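Local atomic coordinates of regulatory protein RecX (Lactobacillus reuteri, PDB entry 3D5L), a protein that probably modulates the activity of the recombinase RecA and is linked to DNA repair. Residues A[69-73]-A[74-78]; A[80-83]-A[84-88]; A[90-93]-A[94-97]. One frame throughout, in Å; residues are numbered along the deposited sequence.

Interaction 1 of 3, residues A[69-73]-A[74-78]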
loop_
_atom_site.group_PDB
_atom_site.type_symbol
_atom_site.label_atom_id
_atom_site.label_comp_id
_atom_site.label_asym_id
_atom_site.label_seq_id
_atom_site.Cartn_x
_atom_site.Cartn_y
_atom_site.Cartn_z
ATOM N N ASP A 69 0.073 -11.996 -4.851
ATOM C CA ASP A 69 1.475 -12.393 -4.731
ATOM C C ASP A 69 2.294 -11.169 -4.281
ATOM O O ASP A 69 3.230 -11.289 -3.510
ATOM C CB ASP A 69 2.035 -12.891 -6.074
ATOM C CG ASP A 69 1.318 -14.127 -6.598
ATOM O OD1 ASP A 69 0.972 -15.015 -5.788
ATOM O OD2 ASP A 69 1.120 -14.227 -7.836
ATOM N N TYR A 70 1.927 -9.994 -4.783
ATOM C CA TYR A 70 2.606 -8.748 -4.455
ATOM C C TYR A 70 2.498 -8.443 -2.965
ATOM O O TYR A 70 3.454 -8.002 -2.320
ATOM C CB TYR A 70 1.994 -7.605 -5.280
ATOM C CG TYR A 70 2.598 -6.247 -5.014
ATOM C CD1 TYR A 70 3.980 -6.042 -5.116
ATOM C CD2 TYR A 70 1.794 -5.158 -4.655
ATOM C CE1 TYR A 70 4.542 -4.792 -4.870
ATOM C CE2 TYR A 70 2.354 -3.895 -4.408
ATOM C CZ TYR A 70 3.730 -3.732 -4.516
ATOM O OH TYR A 70 4.309 -2.511 -4.258
ATOM N N LEU A 71 1.315 -8.693 -2.423
ATOM C CA LEU A 71 1.048 -8.464 -1.014
ATOM C C LEU A 71 1.676 -9.546 -0.124
ATOM O O LEU A 71 1.812 -9.347 1.085
ATOM C CB LEU A 71 -0.465 -8.424 -0.794
ATOM C CG LEU A 71 -1.175 -7.135 -1.206
ATOM C CD1 LEU A 71 -2.628 -7.420 -1.629
ATOM C CD2 LEU A 71 -1.126 -6.151 -0.018
ATOM N N SER A 72 2.077 -10.676 -0.708
ATOM C CA SER A 72 2.652 -11.746 0.112
ATOM C C SER A 72 4.096 -11.538 0.555
ATOM O O SER A 72 4.592 -12.273 1.405
ATOM C CB SER A 72 2.521 -13.113 -0.591
ATOM O OG SER A 72 3.487 -13.308 -1.613
ATOM N N TYR A 73 4.757 -10.524 0.011
ATOM C CA TYR A 73 6.156 -10.259 0.350
ATOM C C TYR A 73 6.374 -9.190 1.410
ATOM O O TYR A 73 7.328 -9.283 2.180
ATOM C CB TYR A 73 6.931 -9.845 -0.901
ATOM C CG TYR A 73 6.868 -10.840 -2.029
ATOM C CD1 TYR A 73 7.484 -12.097 -1.920
ATOM C CD2 TYR A 73 6.215 -10.524 -3.219
ATOM C CE1 TYR A 73 7.447 -13.013 -2.980
ATOM C CE2 TYR A 73 6.180 -11.428 -4.285
ATOM C CZ TYR A 73 6.798 -12.669 -4.157
ATOM O OH TYR A 73 6.783 -13.552 -5.225
ATOM N N GLN A 74 5.506 -8.177 1.430
ATOM C CA GLN A 74 5.620 -7.069 2.376
ATOM C C GLN A 74 4.349 -6.240 2.482
ATOM O O GLN A 74 3.440 -6.352 1.665
ATOM C CB GLN A 74 6.761 -6.125 1.967
ATOM C CG GLN A 74 8.164 -6.676 2.156
ATOM C CD GLN A 74 9.230 -5.799 1.515
ATOM O OE1 GLN A 74 10.391 -6.202 1.397
ATOM N NE2 GLN A 74 8.838 -4.595 1.096
ATOM N N MET A 75 4.332 -5.373 3.488
ATOM C CA MET A 75 3.224 -4.468 3.772
ATOM C C MET A 75 3.124 -3.420 2.647
ATOM O O MET A 75 4.144 -2.897 2.203
ATOM C CB MET A 75 3.498 -3.795 5.117
ATOM C CG MET A 75 2.401 -2.885 5.650
ATOM S SD MET A 75 2.860 -2.206 7.282
ATOM C CE MET A 75 2.831 -3.749 8.288
ATOM N N ARG A 76 1.898 -3.125 2.204
ATOM C CA ARG A 76 1.640 -2.165 1.128
ATOM C C ARG A 76 0.495 -1.212 1.441
ATOM O O ARG A 76 -0.462 -1.589 2.116
ATOM C CB ARG A 76 1.236 -2.876 -0.170
ATOM C CG ARG A 76 1.971 -4.151 -0.494
ATOM C CD ARG A 76 3.403 -3.907 -0.899
ATOM N NE ARG A 76 4.024 -5.160 -1.296
ATOM C CZ ARG A 76 5.276 -5.271 -1.715
ATOM N NH1 ARG A 76 6.057 -4.189 -1.791
ATOM N NH2 ARG A 76 5.746 -6.463 -2.060
ATOM N N THR A 77 0.586 0.006 0.906
ATOM C CA THR A 77 -0.461 1.016 1.063
ATOM C C THR A 77 -1.344 0.842 -0.165
ATOM O O THR A 77 -1.020 0.064 -1.073
ATOM C CB THR A 77 0.079 2.462 0.987
ATOM O OG1 THR A 77 0.749 2.641 -0.270
ATOM C CG2 THR A 77 1.038 2.762 2.129
ATOM N N GLU A 78 -2.445 1.577 -0.202
ATOM C CA GLU A 78 -3.346 1.510 -1.338
ATOM C C GLU A 78 -2.619 2.078 -2.554
ATOM O O GLU A 78 -2.680 1.520 -3.649
ATOM C CB GLU A 78 -4.607 2.329 -1.046
ATOM C CG GLU A 78 -5.475 2.577 -2.260
ATOM C CD GLU A 78 -6.733 3.361 -1.928
ATOM O OE1 GLU A 78 -7.586 2.822 -1.178
ATOM O OE2 GLU A 78 -6.858 4.512 -2.419
#

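Interaction 2 of 3, residues A[80-83]-A[84-88]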
loop_
_atom_site.group_PDB
_atom_site.type_symbol
_atom_site.label_atom_id
_atom_site.label_comp_id
_atom_site.label_asym_id
_atom_site.label_seq_id
_atom_site.Cartn_x
_atom_site.Cartn_y
_atom_site.Cartn_z
ATOM N N ASP A 80 0.351 1.927 -3.180
ATOM C CA ASP A 80 1.381 0.998 -3.652
ATOM C C ASP A 80 0.704 0.030 -4.617
ATOM O O ASP A 80 1.261 -0.328 -5.652
ATOM C CB ASP A 80 2.002 0.195 -2.503
ATOM C CG ASP A 80 2.980 1.008 -1.669
ATOM O OD1 ASP A 80 3.565 1.986 -2.196
ATOM O OD2 ASP A 80 3.176 0.647 -0.485
ATOM N N ILE A 81 -0.508 -0.387 -4.264
ATOM C CA ILE A 81 -1.271 -1.303 -5.098
ATOM C C ILE A 81 -1.646 -0.656 -6.433
ATOM O O ILE A 81 -1.518 -1.280 -7.482
ATOM C CB ILE A 81 -2.547 -1.745 -4.383
ATOM C CG1 ILE A 81 -2.186 -2.438 -3.067
ATOM C CG2 ILE A 81 -3.366 -2.655 -5.293
ATOM C CD1 ILE A 81 -1.287 -3.646 -3.226
ATOM N N VAL A 82 -2.109 0.592 -6.373
ATOM C CA VAL A 82 -2.488 1.373 -7.553
ATOM C C VAL A 82 -1.269 1.554 -8.449
ATOM O O VAL A 82 -1.326 1.342 -9.656
ATOM C CB VAL A 82 -2.997 2.778 -7.145
ATOM C CG1 VAL A 82 -3.106 3.683 -8.352
ATOM C CG2 VAL A 82 -4.345 2.659 -6.453
ATOM N N LYS A 83 -0.163 1.948 -7.834
ATOM C CA LYS A 83 1.082 2.156 -8.542
ATOM C C LYS A 83 1.553 0.843 -9.163
ATOM O O LYS A 83 2.149 0.828 -10.243
ATOM C CB LYS A 83 2.117 2.705 -7.559
ATOM C CG LYS A 83 3.398 3.194 -8.187
ATOM C CD LYS A 83 4.183 4.059 -7.204
ATOM C CE LYS A 83 5.496 4.508 -7.828
ATOM N NZ LYS A 83 5.258 5.202 -9.141
ATOM N N LYS A 84 1.257 -0.263 -8.485
ATOM C CA LYS A 84 1.641 -1.589 -8.953
ATOM C C LYS A 84 0.780 -2.064 -10.123
ATOM O O LYS A 84 1.279 -2.677 -11.056
ATOM C CB LYS A 84 1.521 -2.594 -7.809
ATOM C CG LYS A 84 2.682 -3.561 -7.709
ATOM C CD LYS A 84 2.655 -4.666 -8.732
ATOM C CE LYS A 84 3.961 -5.464 -8.634
ATOM N NZ LYS A 84 4.044 -6.631 -9.543
ATOM N N LEU A 85 -0.521 -1.798 -10.057
ATOM C CA LEU A 85 -1.419 -2.209 -11.123
ATOM C C LEU A 85 -1.077 -1.408 -12.358
ATOM O O LEU A 85 -1.126 -1.925 -13.475
ATOM C CB LEU A 85 -2.871 -1.975 -10.719
ATOM C CG LEU A 85 -3.374 -2.975 -9.676
ATOM C CD1 LEU A 85 -4.697 -2.506 -9.106
ATOM C CD2 LEU A 85 -3.490 -4.360 -10.315
ATOM N N LYS A 86 -0.738 -0.138 -12.147
ATOM C CA LYS A 86 -0.348 0.732 -13.245
ATOM C C LYS A 86 0.963 0.206 -13.837
ATOM O O LYS A 86 1.125 0.157 -15.057
ATOM C CB LYS A 86 -0.164 2.173 -12.750
ATOM C CG LYS A 86 -1.470 2.896 -12.409
ATOM C CD LYS A 86 -1.239 4.370 -12.074
ATOM C CE LYS A 86 -2.519 5.209 -12.302
ATOM N NZ LYS A 86 -3.132 5.771 -11.054
ATOM N N GLU A 87 1.888 -0.207 -12.972
ATOM C CA GLU A 87 3.177 -0.732 -13.423
ATOM C C GLU A 87 3.050 -1.921 -14.391
ATOM O O GLU A 87 3.798 -2.009 -15.367
ATOM C CB GLU A 87 4.040 -1.134 -12.216
ATOM C CG GLU A 87 5.435 -1.650 -12.571
ATOM C CD GLU A 87 6.336 -1.849 -11.343
ATOM O OE1 GLU A 87 6.621 -0.852 -10.639
ATOM O OE2 GLU A 87 6.766 -3.006 -11.088
ATOM N N ILE A 88 2.122 -2.837 -14.135
ATOM C CA ILE A 88 1.973 -3.984 -15.033
ATOM C C ILE A 88 0.864 -3.750 -16.059
ATOM O O ILE A 88 0.224 -4.685 -16.544
ATOM C CB ILE A 88 1.706 -5.305 -14.255
ATOM C CG1 ILE A 88 0.360 -5.246 -13.539
ATOM C CG2 ILE A 88 2.826 -5.541 -13.253
ATOM C CD1 ILE A 88 -0.061 -6.579 -12.916
#

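Interaction 3 of 3, residues A[90-93]-A[94-97]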
loop_
_atom_site.group_PDB
_atom_site.type_symbol
_atom_site.label_atom_id
_atom_site.label_comp_id
_atom_site.label_asym_id
_atom_site.label_seq_id
_atom_site.Cartn_x
_atom_site.Cartn_y
_atom_site.Cartn_z
ATOM N N THR A 90 -2.361 -2.505 -16.107
ATOM C CA THR A 90 -3.674 -3.086 -15.918
ATOM C C THR A 90 -4.712 -2.125 -16.489
ATOM O O THR A 90 -4.598 -0.908 -16.320
ATOM C CB THR A 90 -3.949 -3.309 -14.418
ATOM O OG1 THR A 90 -2.949 -4.183 -13.881
ATOM C CG2 THR A 90 -5.315 -3.927 -14.204
ATOM N N PRO A 91 -5.725 -2.653 -17.203
ATOM C CA PRO A 91 -6.744 -1.754 -17.752
ATOM C C PRO A 91 -7.270 -0.871 -16.616
ATOM O O PRO A 91 -7.503 -1.350 -15.502
ATOM C CB PRO A 91 -7.779 -2.721 -18.297
ATOM C CG PRO A 91 -6.899 -3.823 -18.833
ATOM C CD PRO A 91 -5.907 -4.025 -17.713
ATOM N N GLU A 92 -7.436 0.418 -16.899
ATOM C CA GLU A 92 -7.881 1.380 -15.893
ATOM C C GLU A 92 -9.259 1.098 -15.307
ATOM O O GLU A 92 -9.587 1.576 -14.215
ATOM C CB GLU A 92 -7.836 2.791 -16.486
ATOM C CG GLU A 92 -7.962 3.908 -15.464
ATOM C CD GLU A 92 -6.960 3.782 -14.316
ATOM O OE1 GLU A 92 -5.729 3.680 -14.569
ATOM O OE2 GLU A 92 -7.416 3.800 -13.151
ATOM N N GLU A 93 -10.069 0.322 -16.018
ATOM C CA GLU A 93 -11.396 0.009 -15.507
ATOM C C GLU A 93 -11.307 -1.105 -14.452
ATOM O O GLU A 93 -12.285 -1.381 -13.762
ATOM C CB GLU A 93 -12.344 -0.409 -16.647
ATOM C CG GLU A 93 -11.897 -1.648 -17.419
ATOM C CD GLU A 93 -11.170 -1.302 -18.702
ATOM O OE1 GLU A 93 -10.491 -0.249 -18.733
ATOM O OE2 GLU A 93 -11.274 -2.088 -19.677
ATOM N N PHE A 94 -10.137 -1.737 -14.330
ATOM C CA PHE A 94 -9.957 -2.810 -13.342
ATOM C C PHE A 94 -9.419 -2.311 -12.004
ATOM O O PHE A 94 -9.592 -2.975 -10.980
ATOM C CB PHE A 94 -8.975 -3.893 -13.828
ATOM C CG PHE A 94 -9.387 -4.595 -15.084
ATOM C CD1 PHE A 94 -10.705 -4.577 -15.518
ATOM C CD2 PHE A 94 -8.454 -5.321 -15.815
ATOM C CE1 PHE A 94 -11.087 -5.268 -16.650
ATOM C CE2 PHE A 94 -8.831 -6.019 -16.954
ATOM C CZ PHE A 94 -10.150 -5.992 -17.371
ATOM N N VAL A 95 -8.750 -1.162 -12.024
ATOM C CA VAL A 95 -8.147 -0.595 -10.822
ATOM C C VAL A 95 -9.087 -0.502 -9.624
ATOM O O VAL A 95 -8.890 -1.185 -8.613
ATOM C CB VAL A 95 -7.569 0.822 -11.092
ATOM C CG1 VAL A 95 -6.930 1.372 -9.822
ATOM C CG2 VAL A 95 -6.553 0.769 -12.218
ATOM N N GLU A 96 -10.097 0.353 -9.741
ATOM C CA GLU A 96 -11.057 0.565 -8.665
ATOM C C GLU A 96 -11.736 -0.728 -8.189
ATOM O O GLU A 96 -11.901 -0.918 -6.989
ATOM C CB GLU A 96 -12.105 1.606 -9.101
ATOM C CG GLU A 96 -12.867 2.264 -7.947
ATOM C CD GLU A 96 -11.947 2.899 -6.895
ATOM O OE1 GLU A 96 -11.086 3.740 -7.261
ATOM O OE2 GLU A 96 -12.092 2.551 -5.696
ATOM N N PRO A 97 -12.156 -1.619 -9.118
ATOM C CA PRO A 97 -12.803 -2.872 -8.701
ATOM C C PRO A 97 -11.858 -3.754 -7.876
ATOM O O PRO A 97 -12.256 -4.322 -6.864
ATOM C CB PRO A 97 -13.193 -3.530 -10.031
ATOM C CG PRO A 97 -13.445 -2.354 -10.917
ATOM C CD PRO A 97 -12.282 -1.439 -10.574
HETATM O O HOH W 1 -11.091 2.204 -11.953
#

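Interaction 1 of 3, residues A[69-73]-A[74-78]
Arg76 folds back from the loop after helix 48-71 and lays its side chain along Tyr70 and Leu71, near the C-terminal end of that helix. Its CB already points at the helix end and, with CG, passes the isobutyl group of Leu71, where Arg76 CG lies 3.7 Å from Leu71 CD2. A bend at the second torsion (chi2 -71°) then turns the chain over the phenol ring of Tyr70. Arg76 CD sits over the ring face in a CH-pi contact, 4.0 Å from the Tyr70 centroid, and beyond it the chain runs straight. NE of Arg76 stands 3.5 Å above the plane of the Tyr70 ring, over its centre. The whole guanidinium lies flat there, its plane only 12° from that of the ring, and Arg76 CZ is 3.7 Å from the Tyr70 centroid, a cation-pi stack. On the opposite face of the guanidinium lies CB of Gln74, so the group is sandwiched between ring and aliphatic chain.

The same group also grips the backbone side-on. Arg76 NH2 donates to Tyr70 O at 2.8 Å, and Arg76 NE reaches Tyr70 O at 3.1 Å from above the carbonyl plane. Both bonds stay near the plane of the guanidinium. Farther along, Thr77 is the N-cap of helix 78-87, its N bonded to Asp80 OD2.

Tyr70 O, whose usual i+4 donor, Gln74 N, stands 4.3 Å from it, thus takes two side-chain donors instead, both from an arginine bonded to a carbonyl near the C-terminal end of helix 48-71. The positive group probably profits both from the negative end of the helix dipole and from the ring's pi electrons, while the paired bonds and the stack together fix its rotation.

Interaction 2 of 3, residues A[80-83]-A[84-88]
Peptide groups, not rings, are the flat groups that meet between Ile81 and Leu85 and between their neighbours. Leu85 N donates to Ile81 O at 2.8 Å, and the same i to i+4 pattern runs from Lys84 N to Asp80 O, Lys86 N to Val82 O and Glu87 N to Lys83 O, the regular ladder of an alpha-helix.

Side chains one turn apart add to it. Ile81 and Leu85 lie side by side and point the same way, with Ile81 CG2 4.0 Å from Leu85 CD1. Val82 and Lys86 also run alongside one another: CG of Lys86 rests 3.2 Å from Val82 O, and a bend at the last torsion (chi4 113°) brings Lys86 NZ back to 3.4 Å from Val82 CG1. Within the helix the ammonium rests against this methyl. Lys83 NZ and Glu87 OE1, 6.4 Å apart, are too distant for a salt bridge.

Lys83 and Glu87 lie at the exposed surface, while Ile81 and Leu85 both reach the two neighbouring helices: Ile81 packs on Tyr70 of helix 48-71 and on Leu99 and Leu102 of helix 92-104, Leu85 on Met67 of the former and Ile98 of the latter.

Interaction 3 of 3, residues A[90-93]-A[94-97]
Phe94 lays its ring against Pro91, three residues earlier, where helix 92-104 begins. Pro91 CB stands over one face, 3.9 Å from the Phe94 centroid and displaced toward the rim, a CH-pi contact. The rest of the pyrrolidine follows the same side of the ring, Pro91 CD coming within 3.4 Å of Phe94 CD2. With CG beside its own backbone N (chi1 -60°), Phe94 swings the ring back over the proline. The methyl of Thr90 lies at the ring edge, its CG2 3.8 Å from Phe94 CD2, and Glu93 CG touches CD1 on the other ortho side.

One backbone bond ties the same pair together: Phe94 N donates to Pro91 O at 2.9 Å. A water joins the next turn, donating to Glu92 O and accepting from Glu96 N, in place of a direct i to i+4 bond. Pro97 has no N-H to offer; its CD presses 3.2 Å from Glu93 O, and the helix is kinked there.

The side chain of Phe94 also touches Thr56, Gln59 and Gln60 of helix 48-71. With an alanine here, the face of Pro91 and the Thr90 methyl would probably lose their cover and a gap would open toward helix 48-71. Apolar overlap, rather than a full set of backbone bonds, therefore appears to hold much of this first helical turn.

How the interactions relate
The three contacts follow one another along the chain, and all fall within the first three-helix domain of RecX. Interaction 1 lies at the C-terminal end of helix 48-71 and in the loop after it, and interaction 2 runs along helix 78-87; they touch through the tyrosine ring, with Tyr70 CE2 3.3 Å from Lys84 CG, so that ring carries Arg76 over one face while also packing on the next helix. Interaction 2 passes to interaction 3 through a probable hydrogen bond of 2.9 Å between Leu85 O and Thr90 OG1, across the turn into helix 92-104. Interactions 1 and 3, with centres about 18 Å apart, do not touch; the middle helix links them.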